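Local coordinates for protein catechol 1,2-dioxygenase (Acinetobacter sp., PDB 1DMH) that catalyses the iron(III)-dependent intradiol cleavage of catechol by dioxygen to cis,cis-muconate, the first step of the catechol branch of the beta-ketoadipate pathway, at residues 108-113 with 154-159; 164-169 with 173-178; 188-193 with 225-230. All blocks are in the same frame, centred on the assembly; numbering follows the deposited sequence.

Interaction 1. Residues 108-113 with 154-159. With MCT (4-methylcatechol), chain D.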
loop_
_atom_site.group_PDB
_atom_site.type_symbol
_atom_site.label_atom_id
_atom_site.label_comp_id
_atom_site.label_asym_id
_atom_site.label_seq_id
_atom_site.Cartn_x
_atom_site.Cartn_y
_atom_site.Cartn_z
ATOM N N PRO A 108 -15.367 4.631 4.463
ATOM C CA PRO A 108 -14.297 5.466 5.025
ATOM C C PRO A 108 -14.570 6.964 5.258
ATOM O O PRO A 108 -13.640 7.718 5.561
ATOM C CB PRO A 108 -13.185 5.243 4.008
ATOM C CG PRO A 108 -14.004 5.360 2.689
ATOM C CD PRO A 108 -15.268 4.561 2.983
ATOM N N LEU A 109 -15.830 7.381 5.170
ATOM C CA LEU A 109 -16.154 8.805 5.254
ATOM C C LEU A 109 -16.846 9.347 6.484
ATOM O O LEU A 109 -17.408 10.445 6.432
ATOM C CB LEU A 109 -16.961 9.191 4.008
ATOM C CG LEU A 109 -16.293 8.637 2.747
ATOM C CD1 LEU A 109 -17.213 8.713 1.540
ATOM C CD2 LEU A 109 -15.015 9.380 2.524
ATOM N N TYR A 110 -16.823 8.600 7.587
ATOM C CA TYR A 110 -17.403 9.090 8.830
ATOM C C TYR A 110 -16.496 10.208 9.357
ATOM O O TYR A 110 -15.277 10.170 9.171
ATOM C CB TYR A 110 -17.449 7.987 9.879
ATOM C CG TYR A 110 -17.912 8.479 11.235
ATOM C CD1 TYR A 110 -19.246 8.848 11.450
ATOM C CD2 TYR A 110 -17.007 8.585 12.306
ATOM C CE1 TYR A 110 -19.668 9.300 12.690
ATOM C CE2 TYR A 110 -17.422 9.040 13.569
ATOM C CZ TYR A 110 -18.746 9.389 13.749
ATOM O OH TYR A 110 -19.167 9.795 14.992
ATOM N N VAL A 111 -17.091 11.210 9.988
ATOM C CA VAL A 111 -16.322 12.319 10.578
ATOM C C VAL A 111 -16.896 12.516 11.974
ATOM O O VAL A 111 -18.117 12.650 12.136
ATOM C CB VAL A 111 -16.471 13.660 9.812
ATOM C CG1 VAL A 111 -15.676 14.734 10.553
ATOM C CG2 VAL A 111 -15.980 13.531 8.361
ATOM N N ALA A 112 -16.026 12.520 12.981
ATOM C CA ALA A 112 -16.488 12.680 14.354
ATOM C C ALA A 112 -16.695 14.150 14.736
ATOM O O ALA A 112 -15.994 15.028 14.220
ATOM C CB ALA A 112 -15.496 12.022 15.302
ATOM N N GLY A 113 -17.679 14.401 15.611
ATOM C CA GLY A 113 -17.951 15.749 16.096
ATOM C C GLY A 113 -19.089 16.562 15.485
ATOM O O GLY A 113 -19.104 17.793 15.592
ATOM N N GLU A 154 -26.585 8.603 14.538
ATOM C CA GLU A 154 -25.676 9.413 13.740
ATOM C C GLU A 154 -25.896 9.123 12.260
ATOM O O GLU A 154 -25.834 7.979 11.838
ATOM C CB GLU A 154 -24.234 9.119 14.109
ATOM C CG GLU A 154 -23.962 9.392 15.560
ATOM C CD GLU A 154 -22.512 9.174 15.916
ATOM O OE1 GLU A 154 -21.647 9.905 15.393
ATOM O OE2 GLU A 154 -22.245 8.264 16.718
ATOM N N ILE A 155 -26.143 10.180 11.489
ATOM C CA ILE A 155 -26.422 10.071 10.068
ATOM C C ILE A 155 -25.485 10.926 9.233
ATOM O O ILE A 155 -25.176 12.063 9.595
ATOM C CB ILE A 155 -27.867 10.526 9.783
ATOM C CG1 ILE A 155 -28.821 9.783 10.729
ATOM C CG2 ILE A 155 -28.233 10.267 8.321
ATOM C CD1 ILE A 155 -30.264 10.052 10.455
ATOM N N TRP A 156 -25.010 10.387 8.120
ATOM C CA TRP A 156 -24.163 11.180 7.243
ATOM C C TRP A 156 -24.415 10.668 5.847
ATOM O O TRP A 156 -24.698 9.486 5.669
ATOM C CB TRP A 156 -22.669 11.115 7.668
ATOM C CG TRP A 156 -21.881 9.809 7.531
ATOM C CD1 TRP A 156 -20.969 9.496 6.556
ATOM C CD2 TRP A 156 -21.905 8.689 8.427
ATOM N NE1 TRP A 156 -20.425 8.253 6.792
ATOM C CE2 TRP A 156 -20.981 7.735 7.934
ATOM C CE3 TRP A 156 -22.620 8.397 9.604
ATOM C CZ2 TRP A 156 -20.753 6.511 8.570
ATOM C CZ3 TRP A 156 -22.398 7.177 10.240
ATOM C CH2 TRP A 156 -21.468 6.249 9.717
ATOM N N HIS A 157 -24.368 11.557 4.861
ATOM C CA HIS A 157 -24.619 11.159 3.475
ATOM C C HIS A 157 -24.079 12.187 2.489
ATOM O O HIS A 157 -23.632 13.259 2.887
ATOM C CB HIS A 157 -26.122 10.934 3.264
ATOM C CG HIS A 157 -26.953 12.185 3.355
ATOM N ND1 HIS A 157 -27.115 13.060 2.297
ATOM C CD2 HIS A 157 -27.684 12.697 4.379
ATOM C CE1 HIS A 157 -27.910 14.053 2.665
ATOM N NE2 HIS A 157 -28.269 13.856 3.925
ATOM N N ALA A 158 -24.123 11.849 1.204
ATOM C CA ALA A 158 -23.609 12.713 0.143
ATOM C C ALA A 158 -24.655 13.680 -0.423
ATOM O O ALA A 158 -25.846 13.551 -0.129
ATOM C CB ALA A 158 -23.040 11.838 -0.990
ATOM N N ASN A 159 -24.202 14.652 -1.219
ATOM C CA ASN A 159 -25.127 15.592 -1.834
ATOM C C ASN A 159 -25.497 15.026 -3.197
ATOM O O ASN A 159 -25.193 13.864 -3.469
ATOM C CB ASN A 159 -24.527 17.007 -1.969
ATOM C CG ASN A 159 -23.250 17.052 -2.801
ATOM O OD1 ASN A 159 -22.964 16.150 -3.598
ATOM N ND2 ASN A 159 -22.493 18.139 -2.642
HETATM C C1 MCT D . -17.368 3.751 0.067
HETATM C C2 MCT D . -18.327 3.731 1.094
HETATM C C3 MCT D . -19.234 4.807 1.182
HETATM O O3 MCT D . -20.177 4.801 2.178
HETATM C C4 MCT D . -19.201 5.866 0.290
HETATM O O4 MCT D . -20.113 6.885 0.419
HETATM C C5 MCT D . -18.277 5.907 -0.719
HETATM C C6 MCT D . -17.309 4.785 -0.834
HETATM C C MCT D . -16.363 2.589 -0.047
HETATM O O HOH W 1 -18.589 6.359 5.146
#
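Tyr110 OH donates to Glu154 OE1 over 2.5 Å, the one direct hydrogen bond between residues 108-113 and 154-159. The carboxylate accepts through its syn lone pair, and OE1 lies at the edge of the phenol ring, close to its plane. This fixes the far end of the tyrosine; its middle rests against Trp156. There the two rings make a T-shaped pair, Tyr110 presenting its edge to the indole face with planes 66° apart and the centroid of the six-membered indole ring 5.0 Å from that of the phenol. The touching edge atom is Tyr110 CD1, 3.8 Å from Trp156 CZ3. Further back, Tyr110 CA stands 4.1 Å from the centroid of the five-membered indole ring, over its face, as a CH-pi contact. With CG of Tyr110 turned anti to its own nitrogen (chi1 174°), the phenol crosses the indole face nearly at a right angle, and its hydroxyl reaches Glu154. The indole N-H points elsewhere: Trp156 NE1 gives its hydrogen to a water at 3.1 Å, which also accepts from Leu109 N at 2.9 Å. Leu109 and Pro108 in turn line the 4-methylcatechol pocket, with Leu109 CD1 3.6 Å from ligand atom O4. Strand 152-157, carrying Trp156, lies between strands 179-183 and 220-230; Trp156 stacks on the iron ligand His226, Phe228 meets both Tyr110 and Trp156, and short strand 111-112 pairs in parallel with 309-310.

Interaction 2. Residues 164-169 with 173-178. With FE (Fe (III) ion), chain C; MCT (4-methylcatechol), chain D.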
loop_
_atom_site.group_PDB
_atom_site.type_symbol
_atom_site.label_atom_id
_atom_site.label_comp_id
_atom_site.label_asym_id
_atom_site.label_seq_id
_atom_site.Cartn_x
_atom_site.Cartn_y
_atom_site.Cartn_z
ATOM N N TYR A 164 -19.277 14.215 -0.083
ATOM C CA TYR A 164 -19.498 14.358 1.350
ATOM C C TYR A 164 -18.721 15.554 1.862
ATOM O O TYR A 164 -17.665 15.895 1.312
ATOM C CB TYR A 164 -18.969 13.141 2.121
ATOM C CG TYR A 164 -19.735 11.843 1.958
ATOM C CD1 TYR A 164 -19.626 11.058 0.795
ATOM C CD2 TYR A 164 -20.546 11.379 2.990
ATOM C CE1 TYR A 164 -20.316 9.842 0.685
ATOM C CE2 TYR A 164 -21.226 10.191 2.896
ATOM C CZ TYR A 164 -21.112 9.432 1.751
ATOM O OH TYR A 164 -21.834 8.280 1.687
ATOM N N SER A 165 -19.224 16.179 2.926
ATOM C CA SER A 165 -18.508 17.289 3.523
ATOM C C SER A 165 -17.208 16.697 4.084
ATOM O O SER A 165 -17.171 15.521 4.479
ATOM C CB SER A 165 -19.349 17.965 4.631
ATOM O OG SER A 165 -19.712 17.096 5.677
ATOM N N HIS A 166 -16.148 17.510 4.083
ATOM C CA HIS A 166 -14.823 17.127 4.560
ATOM C C HIS A 166 -14.067 16.241 3.561
ATOM O O HIS A 166 -12.891 15.956 3.751
ATOM C CB HIS A 166 -14.932 16.466 5.935
ATOM C CG HIS A 166 -15.548 17.357 6.968
ATOM N ND1 HIS A 166 -14.891 18.449 7.497
ATOM C CD2 HIS A 166 -16.802 17.395 7.479
ATOM C CE1 HIS A 166 -15.715 19.119 8.286
ATOM N NE2 HIS A 166 -16.880 18.502 8.293
ATOM N N PHE A 167 -14.733 15.808 2.495
ATOM C CA PHE A 167 -14.082 14.988 1.463
ATOM C C PHE A 167 -14.567 15.437 0.092
ATOM O O PHE A 167 -14.546 14.659 -0.859
ATOM C CB PHE A 167 -14.400 13.491 1.611
ATOM C CG PHE A 167 -14.046 12.927 2.943
ATOM C CD1 PHE A 167 -12.760 12.463 3.190
ATOM C CD2 PHE A 167 -14.988 12.889 3.973
ATOM C CE1 PHE A 167 -12.404 11.967 4.444
ATOM C CE2 PHE A 167 -14.643 12.394 5.233
ATOM C CZ PHE A 167 -13.347 11.934 5.469
ATOM N N ASP A 168 -15.000 16.693 0.004
ATOM C CA ASP A 168 -15.510 17.250 -1.238
ATOM C C ASP A 168 -14.354 17.762 -2.078
ATOM O O ASP A 168 -13.721 18.765 -1.736
ATOM C CB ASP A 168 -16.456 18.414 -0.956
ATOM C CG ASP A 168 -17.236 18.830 -2.188
ATOM O OD1 ASP A 168 -16.667 18.759 -3.302
ATOM O OD2 ASP A 168 -18.406 19.245 -2.039
ATOM N N PRO A 169 -14.076 17.089 -3.207
ATOM C CA PRO A 169 -12.992 17.444 -4.125
ATOM C C PRO A 169 -13.129 18.807 -4.796
ATOM O O PRO A 169 -12.148 19.357 -5.302
ATOM C CB PRO A 169 -13.043 16.308 -5.143
ATOM C CG PRO A 169 -14.538 16.006 -5.198
ATOM C CD PRO A 169 -14.790 15.901 -3.712
ATOM N N GLN A 173 -17.530 22.410 1.763
ATOM C CA GLN A 173 -18.922 22.581 2.050
ATOM C C GLN A 173 -18.820 23.080 3.465
ATOM O O GLN A 173 -17.747 23.064 4.062
ATOM C CB GLN A 173 -19.635 21.233 2.051
ATOM C CG GLN A 173 -19.758 20.569 0.710
ATOM C CD GLN A 173 -20.535 19.278 0.801
ATOM O OE1 GLN A 173 -21.417 19.138 1.645
ATOM N NE2 GLN A 173 -20.237 18.342 -0.085
ATOM N N GLN A 174 -19.933 23.528 4.008
ATOM C CA GLN A 174 -19.927 23.991 5.372
ATOM C C GLN A 174 -19.487 22.765 6.164
ATOM O O GLN A 174 -19.810 21.633 5.795
ATOM C CB GLN A 174 -21.334 24.409 5.759
ATOM C CG GLN A 174 -21.450 25.024 7.127
ATOM C CD GLN A 174 -22.865 25.485 7.402
ATOM O OE1 GLN A 174 -23.442 26.248 6.618
ATOM N NE2 GLN A 174 -23.437 25.030 8.516
ATOM N N ALA A 175 -18.730 22.979 7.230
ATOM C CA ALA A 175 -18.275 21.854 8.041
ATOM C C ALA A 175 -19.519 21.102 8.495
ATOM O O ALA A 175 -20.547 21.717 8.774
ATOM C CB ALA A 175 -17.480 22.352 9.256
ATOM N N PHE A 176 -19.417 19.777 8.549
ATOM C CA PHE A 176 -20.518 18.894 8.958
ATOM C C PHE A 176 -21.823 19.005 8.151
ATOM O O PHE A 176 -22.887 18.617 8.633
ATOM C CB PHE A 176 -20.828 19.058 10.453
ATOM C CG PHE A 176 -19.665 18.759 11.341
ATOM C CD1 PHE A 176 -19.264 17.448 11.560
ATOM C CD2 PHE A 176 -18.917 19.795 11.904
ATOM C CE1 PHE A 176 -18.122 17.168 12.327
ATOM C CE2 PHE A 176 -17.775 19.530 12.676
ATOM C CZ PHE A 176 -17.377 18.217 12.886
ATOM N N ASN A 177 -21.739 19.530 6.929
ATOM C CA ASN A 177 -22.917 19.624 6.086
ATOM C C ASN A 177 -23.361 18.166 5.867
ATOM O O ASN A 177 -22.525 17.301 5.566
ATOM C CB ASN A 177 -22.572 20.255 4.734
ATOM C CG ASN A 177 -23.809 20.553 3.894
ATOM O OD1 ASN A 177 -23.757 20.513 2.659
ATOM N ND2 ASN A 177 -24.910 20.880 4.551
ATOM N N MET A 178 -24.663 17.914 6.047
ATOM C CA MET A 178 -25.289 16.594 5.896
ATOM C C MET A 178 -24.729 15.537 6.858
ATOM O O MET A 178 -24.651 14.354 6.527
ATOM C CB MET A 178 -25.165 16.138 4.439
ATOM C CG MET A 178 -25.834 17.130 3.439
ATOM S SD MET A 178 -25.549 16.683 1.705
ATOM C CE MET A 178 -23.739 16.678 1.692
HETATM FE FE FE C . -21.341 6.425 1.712
HETATM C C1 MCT D . -17.368 3.751 0.067
HETATM C C2 MCT D . -18.327 3.731 1.094
HETATM C C3 MCT D . -19.234 4.807 1.182
HETATM O O3 MCT D . -20.177 4.801 2.178
HETATM C C4 MCT D . -19.201 5.866 0.290
HETATM O O4 MCT D . -20.113 6.885 0.419
HETATM C C5 MCT D . -18.277 5.907 -0.719
HETATM C C6 MCT D . -17.309 4.785 -0.834
HETATM C C MCT D . -16.363 2.589 -0.047
HETATM O O HOH W 2 -21.564 14.842 4.053
HETATM O O HOH W 3 -18.826 5.972 2.046
#
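The loop that supplies an iron ligand, running between strands 152-157 and 179-183, doubles back so that Ser165, His166 and Asp168 meet Gln173 to Asn177. Ser165 OG donates to Asn177 O at 2.8 Å, in the carbonyl plane and on a lone pair. The same carbonyl accepts from a water 3.0 Å from Asn177 O, and that water takes the hydrogen of Ser165 N, so direct and bridged links run side by side. Next along, the imidazole of His166 accepts at NE2 from Phe176 N, 2.9 Å away and nearly straight at 165°, although the donor is tilted out of the ring plane. Accepting there suggests that a neutral His166 would carry its proton on ND1. NE2 also sits over the centre of the Phe176 ring, giving a T-shaped pair with the histidine edge toward the phenyl face and planes 60° apart.

Two type II beta turns, Tyr164 to Phe167 and Gln174 to Asn177, shape the two arms of the loop; the first begins at the iron ligand itself. In this intradiol dioxygenase site Tyr164 OH binds the iron(III) at 1.9 Å, alongside His224, His226 and both oxygens of 4-methylcatechol. Tyr200, also an established iron ligand, is not coordinated here, consistent with displacement by the chelating substrate.

On the outer flank, Asp168 CG is anti to the backbone nitrogen (chi1 -168°), which carries OD2 toward Gln173. Gln173 NE2 reaches Asp168 OD2 on its anti side and somewhat out of the carboxylate plane at 2.8 Å, the amide and carboxylate nearly perpendicular, while Asp168 OD1 is taken by Thr170.

Interaction 3. Residues 188-193 with 225-230. With FE (Fe (III) ion), chain C; MCT (4-methylcatechol), chain D.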
loop_
_atom_site.group_PDB
_atom_site.type_symbol
_atom_site.label_atom_id
_atom_site.label_comp_id
_atom_site.label_asym_id
_atom_site.label_seq_id
_atom_site.Cartn_x
_atom_site.Cartn_y
_atom_site.Cartn_z
ATOM N N GLY A 188 -38.758 7.551 21.369
ATOM C CA GLY A 188 -37.719 6.816 20.674
ATOM C C GLY A 188 -37.617 7.158 19.196
ATOM O O GLY A 188 -37.111 6.359 18.397
ATOM N N GLN A 189 -38.075 8.354 18.832
ATOM C CA GLN A 189 -38.043 8.776 17.445
ATOM C C GLN A 189 -36.966 9.793 17.057
ATOM O O GLN A 189 -36.461 10.552 17.887
ATOM C CB GLN A 189 -39.421 9.301 17.049
ATOM C CG GLN A 189 -40.503 8.232 17.136
ATOM C CD GLN A 189 -41.858 8.706 16.620
ATOM O OE1 GLN A 189 -42.365 9.754 17.024
ATOM N NE2 GLN A 189 -42.454 7.919 15.732
ATOM N N TYR A 190 -36.594 9.773 15.782
ATOM C CA TYR A 190 -35.620 10.722 15.243
ATOM C C TYR A 190 -36.259 11.217 13.955
ATOM O O TYR A 190 -37.033 10.501 13.312
ATOM C CB TYR A 190 -34.273 10.038 14.952
ATOM C CG TYR A 190 -34.287 9.075 13.769
ATOM C CD1 TYR A 190 -34.699 7.749 13.924
ATOM C CD2 TYR A 190 -33.936 9.506 12.495
ATOM C CE1 TYR A 190 -34.768 6.872 12.835
ATOM C CE2 TYR A 190 -33.999 8.639 11.399
ATOM C CZ TYR A 190 -34.415 7.324 11.576
ATOM O OH TYR A 190 -34.491 6.470 10.493
ATOM N N ARG A 191 -35.981 12.450 13.592
ATOM C CA ARG A 191 -36.544 12.974 12.378
ATOM C C ARG A 191 -35.574 13.998 11.853
ATOM O O ARG A 191 -35.070 14.832 12.611
ATOM C CB ARG A 191 -37.891 13.617 12.672
ATOM C CG ARG A 191 -38.560 14.240 11.467
ATOM C CD ARG A 191 -39.874 14.869 11.885
ATOM N NE ARG A 191 -40.420 15.767 10.864
ATOM C CZ ARG A 191 -41.315 15.417 9.939
ATOM N NH1 ARG A 191 -41.801 14.170 9.919
ATOM N NH2 ARG A 191 -41.742 16.328 9.048
ATOM N N VAL A 192 -35.257 13.920 10.568
ATOM C CA VAL A 192 -34.356 14.909 10.018
ATOM C C VAL A 192 -34.870 15.418 8.716
ATOM O O VAL A 192 -35.623 14.734 8.025
ATOM C CB VAL A 192 -32.934 14.364 9.755
ATOM C CG1 VAL A 192 -32.322 13.966 11.020
ATOM C CG2 VAL A 192 -32.978 13.183 8.802
ATOM N N ARG A 193 -34.488 16.647 8.409
ATOM C CA ARG A 193 -34.815 17.232 7.128
ATOM C C ARG A 193 -33.441 17.358 6.427
ATOM O O ARG A 193 -32.496 17.926 6.988
ATOM C CB ARG A 193 -35.469 18.609 7.284
ATOM C CG ARG A 193 -35.502 19.343 5.957
ATOM C CD ARG A 193 -36.225 20.677 5.995
ATOM N NE ARG A 193 -35.975 21.344 4.724
ATOM C CZ ARG A 193 -36.586 22.446 4.313
ATOM N NH1 ARG A 193 -37.492 23.013 5.078
ATOM N NH2 ARG A 193 -36.291 22.965 3.128
ATOM N N ILE A 225 -27.650 6.250 2.685
ATOM C CA ILE A 225 -27.524 7.084 3.882
ATOM C C ILE A 225 -26.927 6.216 4.993
ATOM O O ILE A 225 -27.417 5.121 5.251
ATOM C CB ILE A 225 -28.907 7.611 4.308
ATOM C CG1 ILE A 225 -29.482 8.480 3.178
ATOM C CG2 ILE A 225 -28.795 8.393 5.627
ATOM C CD1 ILE A 225 -30.945 8.857 3.361
ATOM N N HIS A 226 -25.868 6.704 5.632
ATOM C CA HIS A 226 -25.183 5.968 6.703
ATOM C C HIS A 226 -25.806 6.215 8.079
ATOM O O HIS A 226 -26.299 7.301 8.351
ATOM C CB HIS A 226 -23.723 6.422 6.791
ATOM C CG HIS A 226 -22.901 6.060 5.599
ATOM N ND1 HIS A 226 -22.243 4.847 5.488
ATOM C CD2 HIS A 226 -22.636 6.743 4.459
ATOM C CE1 HIS A 226 -21.607 4.805 4.329
ATOM N NE2 HIS A 226 -21.828 5.939 3.689
ATOM N N TYR A 227 -25.738 5.201 8.938
ATOM C CA TYR A 227 -26.217 5.288 10.308
ATOM C C TYR A 227 -25.248 4.648 11.310
ATOM O O TYR A 227 -24.634 3.611 11.027
ATOM C CB TYR A 227 -27.517 4.501 10.519
ATOM C CG TYR A 227 -28.796 5.077 9.983
ATOM C CD1 TYR A 227 -29.132 4.955 8.633
ATOM C CD2 TYR A 227 -29.695 5.703 10.844
ATOM C CE1 TYR A 227 -30.352 5.443 8.148
ATOM C CE2 TYR A 227 -30.913 6.198 10.386
ATOM C CZ TYR A 227 -31.241 6.063 9.043
ATOM O OH TYR A 227 -32.456 6.529 8.603
ATOM N N PHE A 228 -25.148 5.283 12.479
ATOM C CA PHE A 228 -24.460 4.758 13.658
ATOM C C PHE A 228 -25.619 4.938 14.658
ATOM O O PHE A 228 -26.257 5.993 14.690
ATOM C CB PHE A 228 -23.319 5.635 14.159
ATOM C CG PHE A 228 -21.963 5.228 13.683
ATOM C CD1 PHE A 228 -21.687 3.921 13.292
ATOM C CD2 PHE A 228 -20.949 6.157 13.651
ATOM C CE1 PHE A 228 -20.394 3.561 12.864
ATOM C CE2 PHE A 228 -19.659 5.813 13.228
ATOM C CZ PHE A 228 -19.381 4.511 12.833
ATOM N N VAL A 229 -25.940 3.906 15.420
ATOM C CA VAL A 229 -26.948 4.057 16.452
ATOM C C VAL A 229 -26.330 3.423 17.699
ATOM O O VAL A 229 -25.872 2.272 17.672
ATOM C CB VAL A 229 -28.282 3.333 16.124
ATOM C CG1 VAL A 229 -29.326 3.626 17.232
ATOM C CG2 VAL A 229 -28.820 3.805 14.775
ATOM N N SER A 230 -26.265 4.188 18.778
ATOM C CA SER A 230 -25.753 3.654 20.035
ATOM C C SER A 230 -26.698 4.025 21.196
ATOM O O SER A 230 -27.436 5.024 21.129
ATOM C CB SER A 230 -24.321 4.144 20.302
ATOM O OG SER A 230 -24.224 5.541 20.334
HETATM FE FE FE C . -21.341 6.425 1.712
HETATM C C1 MCT D . -17.368 3.751 0.067
HETATM C C2 MCT D . -18.327 3.731 1.094
HETATM C C3 MCT D . -19.234 4.807 1.182
HETATM O O3 MCT D . -20.177 4.801 2.178
HETATM C C4 MCT D . -19.201 5.866 0.290
HETATM O O4 MCT D . -20.113 6.885 0.419
HETATM C C5 MCT D . -18.277 5.907 -0.719
HETATM C C6 MCT D . -17.309 4.785 -0.834
HETATM C C MCT D . -16.363 2.589 -0.047
HETATM O O HOH W 3 -18.826 5.972 2.046
#
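Strand residues 189-193 and 225-230 run in roughly opposite directions but too far apart to pair: the nearest CA atoms, of Tyr190 and Val229, are 11.0 Å apart. They belong to facing layers of the beta-sandwich of the intradiol dioxygenase catalytic domain. Strand 189-195 bonds to 133-141, whereas 220-230 lies between 152-157 and 237-243, so the contact crosses the sandwich interior and is made by side chains alone.

Two tyrosines span the gap. Tyr227 OH donates to Tyr190 OH over 2.8 Å. The hydroxyl of Tyr190 lies at the edge of the Tyr227 ring, near its plane, while the hydroxyl of Tyr227 approaches the Tyr190 ring obliquely. With planes 83° apart and centroids separated by 6.0 Å, the rings meet obliquely through their phenol ends, Tyr190 CZ lying 3.9 Å from Tyr227 CE2. The chi1 of Tyr190, 70°, sets CG between the backbone nitrogen and carbonyl carbon and sends the ring across the interior. Tyr190 OH is engaged twice, since it is also hydrogen-bonded to Phe288 O, so this buried polar pair ends on a main-chain carbonyl. Leu136 packs against both tyrosines, and Val153, Ile155 and Ile241 against Tyr227, so the tyrosines are flanked by aliphatic side chains.

One residue earlier, His226 leaves the other side of the strand, toward the active site. Its ring edge faces the substrate, His226 NE2 binds the iron(III) at 2.1 Å, and 4-methylcatechol O3, bound to the same iron, is 2.5 Å from His226 NE2.

All three contacts involve segments that reach the iron-catechol site, though the tyrosine pair of interaction 3 itself lies away from it. Interaction 3 is fully buried and depends on a single phenol pair across the sandwich; interactions 1 and 2 are partly buried and mix polar bonds with T-shaped ring pairs, both using water bridges. Interactions 1 and 3 share a sheet: strands 152-157 and 220-230 are neighbours, and Trp156 O probably bonds to His226 N. Interaction 2 lies in the loop that follows strand 152-157 and leads to 179-183. Iron(III) joins interactions 2 and 3 through Tyr164 and His226, although their centres are 19 Å apart, while interaction 1 contributes pocket wall rather than metal ligands.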